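PDB 4ZR1: ceramide very long chain fatty acid hydroxylase SCS7 from Saccharomyces cerevisiae, which hydroxylates the very long chain fatty acids of sphingolipids, probably at C-2, using oxygen and electrons from cytochrome b5, with two zinc ions in a likely catalytic dimetal centre. Local coordinates for residues 54-59 against 177-182; 79-84 against 254-259; 158-161 against 165-168. One frame throughout, in Å; residues are numbered along the deposited sequence.

Contact 1 (54-59 against 177-182). With ZN (zinc ion), chain C; ZN (zinc ion), chain D; BOG (octyl beta-D-glucopyranoside), chain E.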
loop_
_atom_site.group_PDB
_atom_site.type_symbol
_atom_site.label_atom_id
_atom_site.label_comp_id
_atom_site.label_asym_id
_atom_site.label_seq_id
_atom_site.Cartn_x
_atom_site.Cartn_y
_atom_site.Cartn_z
ATOM N N LEU A 54 -7.159 10.845 15.421
ATOM C CA LEU A 54 -6.868 11.975 14.556
ATOM C C LEU A 54 -8.154 12.708 14.178
ATOM O O LEU A 54 -9.207 12.097 13.972
ATOM C CB LEU A 54 -6.137 11.519 13.289
ATOM C CG LEU A 54 -4.746 10.896 13.429
ATOM C CD1 LEU A 54 -4.300 10.368 12.083
ATOM C CD2 LEU A 54 -3.716 11.880 13.974
ATOM N N ASP A 55 -8.056 14.025 14.091
ATOM C CA ASP A 55 -9.168 14.848 13.656
ATOM C C ASP A 55 -9.069 15.008 12.150
ATOM O O ASP A 55 -8.231 15.765 11.654
ATOM C CB ASP A 55 -9.142 16.199 14.377
ATOM C CG ASP A 55 -10.289 17.116 13.975
ATOM O OD1 ASP A 55 -11.191 16.671 13.227
ATOM O OD2 ASP A 55 -10.290 18.290 14.432
ATOM N N LEU A 56 -9.921 14.279 11.430
ATOM C CA LEU A 56 -9.934 14.325 9.963
ATOM C C LEU A 56 -10.116 15.721 9.375
ATOM O O LEU A 56 -9.777 15.955 8.223
ATOM C CB LEU A 56 -11.044 13.439 9.411
ATOM C CG LEU A 56 -10.794 11.936 9.309
ATOM C CD1 LEU A 56 -11.968 11.220 8.650
ATOM C CD2 LEU A 56 -9.522 11.684 8.536
ATOM N N ASN A 57 -10.664 16.631 10.171
ATOM C CA ASN A 57 -10.964 17.985 9.731
ATOM C C ASN A 57 -9.682 18.830 9.655
ATOM O O ASN A 57 -9.637 19.879 8.999
ATOM C CB ASN A 57 -11.978 18.638 10.674
ATOM C CG ASN A 57 -12.933 19.551 9.946
ATOM O OD1 ASN A 57 -13.367 19.243 8.847
ATOM N ND2 ASN A 57 -13.252 20.678 10.544
ATOM N N ARG A 58 -8.628 18.345 10.296
ATOM C CA ARG A 58 -7.394 19.104 10.416
ATOM C C ARG A 58 -6.263 18.307 9.780
ATOM O O ARG A 58 -6.311 17.078 9.788
ATOM C CB ARG A 58 -7.105 19.397 11.891
ATOM C CG ARG A 58 -8.147 20.250 12.605
ATOM C CD ARG A 58 -8.008 21.706 12.227
ATOM N NE ARG A 58 -8.703 22.584 13.156
ATOM C CZ ARG A 58 -9.690 23.411 12.821
ATOM N NH1 ARG A 58 -10.250 24.194 13.742
ATOM N NH2 ARG A 58 -10.105 23.472 11.570
ATOM N N PRO A 59 -5.245 18.997 9.228
ATOM C CA PRO A 59 -4.143 18.289 8.544
ATOM C C PRO A 59 -3.570 17.181 9.426
ATOM O O PRO A 59 -3.303 17.413 10.608
ATOM C CB PRO A 59 -3.105 19.395 8.290
ATOM C CG PRO A 59 -3.916 20.672 8.239
ATOM C CD PRO A 59 -5.070 20.463 9.217
ATOM N N HIS A 177 -2.973 4.659 3.726
ATOM C CA HIS A 177 -3.808 3.918 2.813
ATOM C C HIS A 177 -4.782 3.010 3.588
ATOM O O HIS A 177 -5.935 2.837 3.191
ATOM C CB HIS A 177 -2.940 3.117 1.845
ATOM C CG HIS A 177 -3.730 2.219 0.950
ATOM N ND1 HIS A 177 -4.697 2.694 0.093
ATOM C CD2 HIS A 177 -3.730 0.874 0.812
ATOM C CE1 HIS A 177 -5.247 1.682 -0.549
ATOM N NE2 HIS A 177 -4.678 0.567 -0.132
ATOM N N HIS A 178 -4.326 2.447 4.703
ATOM C CA HIS A 178 -5.209 1.667 5.569
ATOM C C HIS A 178 -6.172 2.576 6.316
ATOM O O HIS A 178 -7.324 2.227 6.558
ATOM C CB HIS A 178 -4.399 0.836 6.558
ATOM C CG HIS A 178 -4.020 -0.514 6.035
ATOM N ND1 HIS A 178 -4.645 -1.673 6.438
ATOM C CD2 HIS A 178 -3.087 -0.886 5.125
ATOM C CE1 HIS A 178 -4.110 -2.703 5.808
ATOM N NE2 HIS A 178 -3.168 -2.252 5.001
ATOM N N TYR A 179 -5.686 3.751 6.685
ATOM C CA TYR A 179 -6.520 4.730 7.338
ATOM C C TYR A 179 -7.597 5.208 6.366
ATOM O O TYR A 179 -8.761 5.337 6.750
ATOM C CB TYR A 179 -5.659 5.885 7.855
ATOM C CG TYR A 179 -6.371 6.856 8.765
ATOM C CD1 TYR A 179 -6.933 6.436 9.967
ATOM C CD2 TYR A 179 -6.442 8.207 8.447
ATOM C CE1 TYR A 179 -7.575 7.331 10.811
ATOM C CE2 TYR A 179 -7.084 9.112 9.283
ATOM C CZ TYR A 179 -7.649 8.671 10.461
ATOM O OH TYR A 179 -8.286 9.579 11.285
ATOM N N LEU A 180 -7.223 5.442 5.103
ATOM C CA LEU A 180 -8.193 5.909 4.107
ATOM C C LEU A 180 -8.166 5.169 2.762
ATOM O O LEU A 180 -7.788 5.743 1.737
ATOM C CB LEU A 180 -8.005 7.401 3.861
ATOM C CG LEU A 180 -8.240 8.313 5.072
ATOM C CD1 LEU A 180 -7.045 9.218 5.291
ATOM C CD2 LEU A 180 -9.508 9.122 4.884
ATOM N N PRO A 181 -8.637 3.910 2.759
ATOM C CA PRO A 181 -8.663 2.956 1.639
ATOM C C PRO A 181 -9.252 3.515 0.338
ATOM O O PRO A 181 -8.717 3.275 -0.748
ATOM C CB PRO A 181 -9.553 1.830 2.167
ATOM C CG PRO A 181 -9.541 1.972 3.634
ATOM C CD PRO A 181 -9.414 3.418 3.910
ATOM N N MET A 182 -10.346 4.261 0.451
ATOM C CA MET A 182 -11.037 4.785 -0.720
ATOM C C MET A 182 -10.642 6.205 -1.098
ATOM O O MET A 182 -11.355 6.849 -1.859
ATOM C CB MET A 182 -12.549 4.729 -0.506
ATOM C CG MET A 182 -13.084 3.326 -0.580
ATOM S SD MET A 182 -12.649 2.582 -2.165
ATOM C CE MET A 182 -12.133 0.962 -1.584
HETATM ZN ZN ZN C . -5.226 -1.580 -0.599
HETATM ZN ZN ZN D . -1.480 -3.453 3.980
HETATM C C1 BOG E . 1.458 6.444 -0.009
HETATM O O1 BOG E . 1.164 7.792 -0.304
HETATM C C2 BOG E . 0.218 5.617 -0.251
HETATM O O2 BOG E . -0.729 5.984 0.724
HETATM C C3 BOG E . 0.517 4.147 -0.058
HETATM O O3 BOG E . -0.542 3.320 -0.482
HETATM C C4 BOG E . 1.781 3.744 -0.754
HETATM O O4 BOG E . 2.101 2.445 -0.316
HETATM C C5 BOG E . 2.887 4.689 -0.370
HETATM O O5 BOG E . 2.534 5.987 -0.798
HETATM C C6 BOG E . 4.164 4.178 -1.020
HETATM O O6 BOG E . 5.079 5.213 -1.307
HETATM C "C1'" BOG E . 1.609 8.722 0.662
HETATM C "C2'" BOG E . 1.232 10.136 0.270
HETATM C "C3'" BOG E . 2.218 11.092 0.913
HETATM C "C4'" BOG E . 2.921 11.957 -0.117
HETATM C "C5'" BOG E . 4.354 12.225 0.309
HETATM C "C6'" BOG E . 4.908 13.399 -0.460
HETATM C "C7'" BOG E . 6.384 13.559 -0.174
HETATM C "C8'" BOG E . 6.564 14.225 1.170
#
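The phenol end of Tyr179, polar oxygen included, lies among the aliphatic branches of Leu54 and Leu56, and no hydrogen bond joins the two segments. Tyr179 comes immediately after the His177-His178 pair that closes an HxxHH histidine box starting at His174 on helix 164-179, so this apolar contact begins where a metal-binding motif ends. Leu180 is the first residue to leave the helical conformation.

With CG anti to the backbone N (chi1 -170°), the Tyr179 ring reaches toward the leucines of 54-59. Leu56 and the tyrosine lie alongside each other, pointing opposite ways, and the CD2 branch of Leu56 comes obliquely to CE2 of the Tyr179 ring at 3.6 Å. Leu54 crosses the tyrosine at a slant: CD1 lies 4.1 Å from CZ of Tyr179, while CB of Leu54 is nearest the hydroxyl. Leu180 adds a looser contact, its CD2 standing 4.5 Å from CD2 of Leu56. All four side chains are buried.

The loop that presents the leucines has its own internal bonds. A type I turn runs from Asp55 to Arg58, closed by Arg58 N to Asp55 O at 2.9 Å. An Asx turn overlaps it, Asn57 N giving its hydrogen to Asp55 OD1 from well above the carboxylate plane. Beyond the contact, Leu54 packs on helix 60-65 and Leu56 on Tyr44 of helix 44-51. The example illustrates how the end of a histidine box can pack on the 54-59 loop with no hydrogen bond between the two segments.

At the other end of the segment the histidines diverge to separate metals. NE2 of His178 binds one zinc ion and NE2 of His177 the other, while CB of His177 lies 3.3 Å from O3 of the octyl glucoside.

Contact 2 (79-84 against 254-259). With ZN (zinc ion), chain D; ZN (zinc ion), chain C.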
loop_
_atom_site.group_PDB
_atom_site.type_symbol
_atom_site.label_atom_id
_atom_site.label_comp_id
_atom_site.label_asym_id
_atom_site.label_seq_id
_atom_site.Cartn_x
_atom_site.Cartn_y
_atom_site.Cartn_z
ATOM N N HIS A 79 -5.063 1.443 11.297
ATOM C CA HIS A 79 -5.550 0.352 10.454
ATOM C C HIS A 79 -7.059 0.143 10.601
ATOM O O HIS A 79 -7.633 -0.759 9.996
ATOM C CB HIS A 79 -4.813 -0.955 10.771
ATOM C CG HIS A 79 -3.338 -0.896 10.517
ATOM N ND1 HIS A 79 -2.414 -0.758 11.529
ATOM C CD2 HIS A 79 -2.626 -0.952 9.365
ATOM C CE1 HIS A 79 -1.198 -0.731 11.015
ATOM N NE2 HIS A 79 -1.297 -0.841 9.704
ATOM N N ARG A 80 -7.711 0.972 11.406
ATOM C CA ARG A 80 -9.164 0.946 11.446
ATOM C C ARG A 80 -9.660 2.066 10.543
ATOM O O ARG A 80 -9.499 3.241 10.862
ATOM C CB ARG A 80 -9.667 1.071 12.878
ATOM C CG ARG A 80 -9.173 -0.080 13.753
ATOM C CD ARG A 80 -9.643 0.026 15.184
ATOM N NE ARG A 80 -11.096 0.004 15.271
ATOM C CZ ARG A 80 -11.769 -0.017 16.413
ATOM N NH1 ARG A 80 -13.097 -0.031 16.407
ATOM N NH2 ARG A 80 -11.108 -0.027 17.563
ATOM N N PRO A 81 -10.228 1.695 9.383
ATOM C CA PRO A 81 -10.421 2.648 8.283
ATOM C C PRO A 81 -11.480 3.719 8.520
ATOM O O PRO A 81 -12.475 3.502 9.204
ATOM C CB PRO A 81 -10.829 1.745 7.105
ATOM C CG PRO A 81 -11.377 0.505 7.741
ATOM C CD PRO A 81 -10.577 0.316 8.992
ATOM N N ARG A 82 -11.241 4.887 7.939
ATOM C CA ARG A 82 -12.244 5.932 7.887
ATOM C C ARG A 82 -12.433 6.317 6.424
ATOM O O ARG A 82 -11.788 5.752 5.542
ATOM C CB ARG A 82 -11.826 7.149 8.720
ATOM C CG ARG A 82 -10.791 6.863 9.795
ATOM C CD ARG A 82 -11.375 6.189 11.026
ATOM N NE ARG A 82 -10.321 5.807 11.962
ATOM C CZ ARG A 82 -10.405 5.962 13.277
ATOM N NH1 ARG A 82 -9.403 5.595 14.062
ATOM N NH2 ARG A 82 -11.494 6.498 13.806
ATOM N N HIS A 83 -13.317 7.272 6.165
ATOM C CA HIS A 83 -13.515 7.790 4.819
ATOM C C HIS A 83 -13.755 9.298 4.877
ATOM O O HIS A 83 -14.644 9.764 5.591
ATOM C CB HIS A 83 -14.685 7.073 4.126
ATOM C CG HIS A 83 -14.811 7.393 2.668
ATOM N ND1 HIS A 83 -13.833 7.078 1.748
ATOM C CD2 HIS A 83 -15.792 8.017 1.974
ATOM C CE1 HIS A 83 -14.207 7.491 0.551
ATOM N NE2 HIS A 83 -15.394 8.061 0.660
ATOM N N TYR A 84 -12.962 10.058 4.129
ATOM C CA TYR A 84 -13.093 11.518 4.115
ATOM C C TYR A 84 -14.305 11.997 3.322
ATOM O O TYR A 84 -14.772 13.120 3.503
ATOM C CB TYR A 84 -11.830 12.156 3.542
ATOM C CG TYR A 84 -11.747 13.647 3.748
ATOM C CD1 TYR A 84 -11.471 14.179 5.007
ATOM C CD2 TYR A 84 -11.920 14.526 2.690
ATOM C CE1 TYR A 84 -11.392 15.549 5.208
ATOM C CE2 TYR A 84 -11.835 15.898 2.883
ATOM C CZ TYR A 84 -11.573 16.402 4.145
ATOM O OH TYR A 84 -11.495 17.758 4.344
ATOM N N HIS A 254 -7.858 -7.954 3.427
ATOM C CA HIS A 254 -6.637 -7.501 4.076
ATOM C C HIS A 254 -6.880 -6.149 4.753
ATOM O O HIS A 254 -6.272 -5.813 5.765
ATOM C CB HIS A 254 -5.495 -7.392 3.067
ATOM C CG HIS A 254 -4.319 -6.626 3.578
ATOM N ND1 HIS A 254 -3.322 -7.208 4.332
ATOM C CD2 HIS A 254 -3.991 -5.318 3.463
ATOM C CE1 HIS A 254 -2.427 -6.292 4.654
ATOM N NE2 HIS A 254 -2.810 -5.136 4.138
ATOM N N HIS A 255 -7.789 -5.383 4.169
ATOM C CA HIS A 255 -8.170 -4.084 4.684
ATOM C C HIS A 255 -9.238 -4.178 5.784
ATOM O O HIS A 255 -9.069 -3.635 6.870
ATOM C CB HIS A 255 -8.677 -3.206 3.537
ATOM C CG HIS A 255 -7.586 -2.606 2.705
ATOM N ND1 HIS A 255 -6.820 -1.545 3.136
ATOM C CD2 HIS A 255 -7.134 -2.918 1.468
ATOM C CE1 HIS A 255 -5.938 -1.232 2.203
ATOM N NE2 HIS A 255 -6.108 -2.050 1.181
ATOM N N TYR A 256 -10.334 -4.874 5.502
ATOM C CA TYR A 256 -11.503 -4.820 6.372
ATOM C C TYR A 256 -11.755 -6.085 7.191
ATOM O O TYR A 256 -12.871 -6.302 7.657
ATOM C CB TYR A 256 -12.748 -4.518 5.541
ATOM C CG TYR A 256 -12.624 -3.309 4.652
ATOM C CD1 TYR A 256 -12.886 -2.029 5.135
ATOM C CD2 TYR A 256 -12.253 -3.444 3.323
ATOM C CE1 TYR A 256 -12.774 -0.919 4.312
ATOM C CE2 TYR A 256 -12.140 -2.351 2.500
ATOM C CZ TYR A 256 -12.400 -1.092 2.994
ATOM O OH TYR A 256 -12.284 -0.015 2.154
ATOM N N LYS A 257 -10.734 -6.915 7.377
ATOM C CA LYS A 257 -10.900 -8.136 8.161
ATOM C C LYS A 257 -9.632 -8.529 8.920
ATOM O O LYS A 257 -9.667 -8.746 10.138
ATOM C CB LYS A 257 -11.338 -9.284 7.254
ATOM C CG LYS A 257 -11.547 -10.603 7.969
ATOM C CD LYS A 257 -12.140 -11.628 7.021
ATOM C CE LYS A 257 -12.434 -12.947 7.715
ATOM N NZ LYS A 257 -13.039 -13.914 6.754
ATOM N N ASN A 258 -8.515 -8.616 8.199
ATOM C CA ASN A 258 -7.245 -9.022 8.794
ATOM C C ASN A 258 -6.052 -8.477 8.008
ATOM O O ASN A 258 -5.841 -8.861 6.856
ATOM C CB ASN A 258 -7.170 -10.556 8.874
ATOM C CG ASN A 258 -6.095 -11.051 9.836
ATOM O OD1 ASN A 258 -4.990 -10.510 9.889
ATOM N ND2 ASN A 258 -6.426 -12.083 10.607
ATOM N N TYR A 259 -5.275 -7.590 8.631
ATOM C CA TYR A 259 -4.077 -7.040 7.999
ATOM C C TYR A 259 -2.804 -7.693 8.544
ATOM O O TYR A 259 -1.705 -7.155 8.392
ATOM C CB TYR A 259 -4.013 -5.511 8.173
ATOM C CG TYR A 259 -3.925 -5.000 9.604
ATOM C CD1 TYR A 259 -5.066 -4.836 10.380
ATOM C CD2 TYR A 259 -2.703 -4.640 10.160
ATOM C CE1 TYR A 259 -4.990 -4.363 11.679
ATOM C CE2 TYR A 259 -2.616 -4.155 11.454
ATOM C CZ TYR A 259 -3.761 -4.022 12.208
ATOM O OH TYR A 259 -3.670 -3.547 13.496
HETATM ZN ZN ZN D . -1.480 -3.453 3.980
HETATM ZN ZN ZN C . -5.226 -1.580 -0.599
#
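Segment 79-84 passes the last residues of helix 242-256 and the chain after them at an even spacing: CA of His79 is 7.7 Å from CA of His255, and CA of Pro81 is 7.8 Å from CA of Tyr256. No hydrogen bond joins the segments; the contact is made by side chains, chiefly an offset stack of the His79 and Tyr259 rings, centroids 4.1 Å apart and planes within 16° of parallel.

CB of His79 also lies over the tyrosine face, a CH-pi contact 3.7 Å from the centroid of the Tyr259 ring. Tyr259 CG sits between its own backbone N and carbonyl carbon (chi1 62°), which sets the ring against His79 while its CB lies over one face of the His254 ring, toward the rim. Tyr259 is thus a second-shell residue beside a zinc ligand of the HxxHH box 251-255. ND1 of His79 is occupied by a hydrogen bond to Val75. Farther along, CG of Pro81 meets CD1 of Tyr256 obliquely at 3.9 Å.

Around the contact, helix 71-78 leads into His79, helix 242-256 delivers His254 and His255 to separate zinc ions, and Arg80 forms a salt bridge with Glu290 of strand 289-290.

Contact 3 (158-161 against 165-168)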
loop_
_atom_site.group_PDB
_atom_site.type_symbol
_atom_site.label_atom_id
_atom_site.label_comp_id
_atom_site.label_asym_id
_atom_site.label_seq_id
_atom_site.Cartn_x
_atom_site.Cartn_y
_atom_site.Cartn_z
ATOM N N ASP A 158 3.700 -3.563 15.061
ATOM C CA ASP A 158 4.126 -3.876 16.433
ATOM C C ASP A 158 5.608 -3.572 16.679
ATOM O O ASP A 158 5.976 -3.074 17.739
ATOM C CB ASP A 158 3.843 -5.353 16.749
ATOM C CG ASP A 158 3.844 -5.657 18.245
ATOM O OD1 ASP A 158 4.183 -4.763 19.051
ATOM O OD2 ASP A 158 3.515 -6.807 18.612
ATOM N N TRP A 159 6.449 -3.852 15.687
ATOM C CA TRP A 159 7.894 -3.687 15.825
ATOM C C TRP A 159 8.353 -2.218 15.811
ATOM O O TRP A 159 9.548 -1.941 15.916
ATOM C CB TRP A 159 8.614 -4.473 14.717
ATOM C CG TRP A 159 8.193 -5.932 14.632
ATOM C CD1 TRP A 159 7.861 -6.752 15.674
ATOM C CD2 TRP A 159 8.048 -6.726 13.437
ATOM N NE1 TRP A 159 7.528 -8.003 15.206
ATOM C CE2 TRP A 159 7.633 -8.015 13.840
ATOM C CE3 TRP A 159 8.230 -6.472 12.069
ATOM C CZ2 TRP A 159 7.396 -9.046 12.923
ATOM C CZ3 TRP A 159 7.992 -7.500 11.159
ATOM C CH2 TRP A 159 7.583 -8.769 11.593
ATOM N N LEU A 160 7.412 -1.285 15.696
ATOM C CA LEU A 160 7.739 0.144 15.627
ATOM C C LEU A 160 8.230 0.737 16.950
ATOM O O LEU A 160 7.780 0.338 18.026
ATOM C CB LEU A 160 6.519 0.945 15.161
ATOM C CG LEU A 160 6.206 1.120 13.672
ATOM C CD1 LEU A 160 4.775 1.608 13.508
ATOM C CD2 LEU A 160 7.166 2.109 13.044
ATOM N N PRO A 161 9.143 1.717 16.872
ATOM C CA PRO A 161 9.612 2.456 18.046
ATOM C C PRO A 161 8.513 3.277 18.696
ATOM O O PRO A 161 7.412 3.378 18.159
ATOM C CB PRO A 161 10.687 3.390 17.478
ATOM C CG PRO A 161 11.043 2.830 16.143
ATOM C CD PRO A 161 9.809 2.166 15.637
ATOM N N ILE A 165 8.266 10.360 14.652
ATOM C CA ILE A 165 8.880 10.371 13.326
ATOM C C ILE A 165 8.730 8.999 12.664
ATOM O O ILE A 165 8.681 8.899 11.436
ATOM C CB ILE A 165 10.377 10.763 13.380
ATOM C CG1 ILE A 165 10.552 12.122 14.043
ATOM C CG2 ILE A 165 10.987 10.806 11.979
ATOM C CD1 ILE A 165 11.986 12.598 14.052
ATOM N N ALA A 166 8.644 7.950 13.479
ATOM C CA ALA A 166 8.442 6.600 12.955
ATOM C C ALA A 166 7.001 6.411 12.492
ATOM O O ALA A 166 6.751 5.857 11.421
ATOM C CB ALA A 166 8.808 5.550 14.004
ATOM N N PHE A 167 6.054 6.883 13.298
ATOM C CA PHE A 167 4.635 6.788 12.958
ATOM C C PHE A 167 4.328 7.580 11.677
ATOM O O PHE A 167 3.468 7.197 10.891
ATOM C CB PHE A 167 3.751 7.308 14.104
ATOM C CG PHE A 167 4.032 6.681 15.448
ATOM C CD1 PHE A 167 4.586 5.418 15.550
ATOM C CD2 PHE A 167 3.726 7.368 16.615
ATOM C CE1 PHE A 167 4.838 4.853 16.790
ATOM C CE2 PHE A 167 3.971 6.808 17.856
ATOM C CZ PHE A 167 4.528 5.550 17.943
ATOM N N ALA A 168 5.022 8.697 11.478
ATOM C CA ALA A 168 4.761 9.535 10.313
ATOM C C ALA A 168 5.320 8.874 9.053
ATOM O O ALA A 168 4.728 8.965 7.970
ATOM C CB ALA A 168 5.355 10.941 10.516
#
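Leu160 and Pro161 close onto Ala166 and Phe167 across the short link of three residues between the segments, an arrangement in which the linker between helix 128-154 and helix 164-179 folds back on the first turn of the helix it introduces. Asp158, in a short 3-10 segment, forms a salt bridge through OD1 with Lys71 of helix 71-78 and so ties the linker to a third part of the fold.

Leu160 divides its two branches between the two helix residues. CD2 rests against CB of Ala166 at 3.9 Å, whereas CD1 comes to the edge of the Phe167 ring, near its plane, 4.3 Å from CD1 of that ring. The same leucine touches Lys71 and Val75.

Pro161, on the surface, brings its ring to the Ala166 methyl: CD of Pro161 is also 3.9 Å from CB of Ala166, which therefore touches both linker residues. The carbonyl oxygen of Pro161 approaches CE1 of Phe167 obliquely. A chi1 of -53° swings the Phe167 ring beside its backbone N and toward the linker, and the ring also stacks with Tyr74 of helix 71-78.

With no hydrogen bond between the segments, the chemistry implies that the pairing rests on apolar contact, with polar ties nearby: the Asp158-Lys71 salt bridge and weak hydrogen bonds from Ile165 N and Ala166 N to Ser163 OG.

How the contacts relate
Contacts 1 and 2 lie side by side, their centres 11 Å apart, and meet both through backbone and at the metals. Tyr179 O and Arg82 N, 2.8 Å apart, make a probable hydrogen bond between them. Each contact supplies one histidine to each zinc ion: His178 and His254 share one, His177 and His255 the other. Two histidine boxes are thus backed by two stretches of the N-terminal region, inferred to be cytoplasmic. Contact 3 stands about 18 Å from the centre of either and touches neither, yet it sits at the start of helix 164-179, whose far end enters contact 1. The Leu160 side chain lies about 12 Å from a zinc ion.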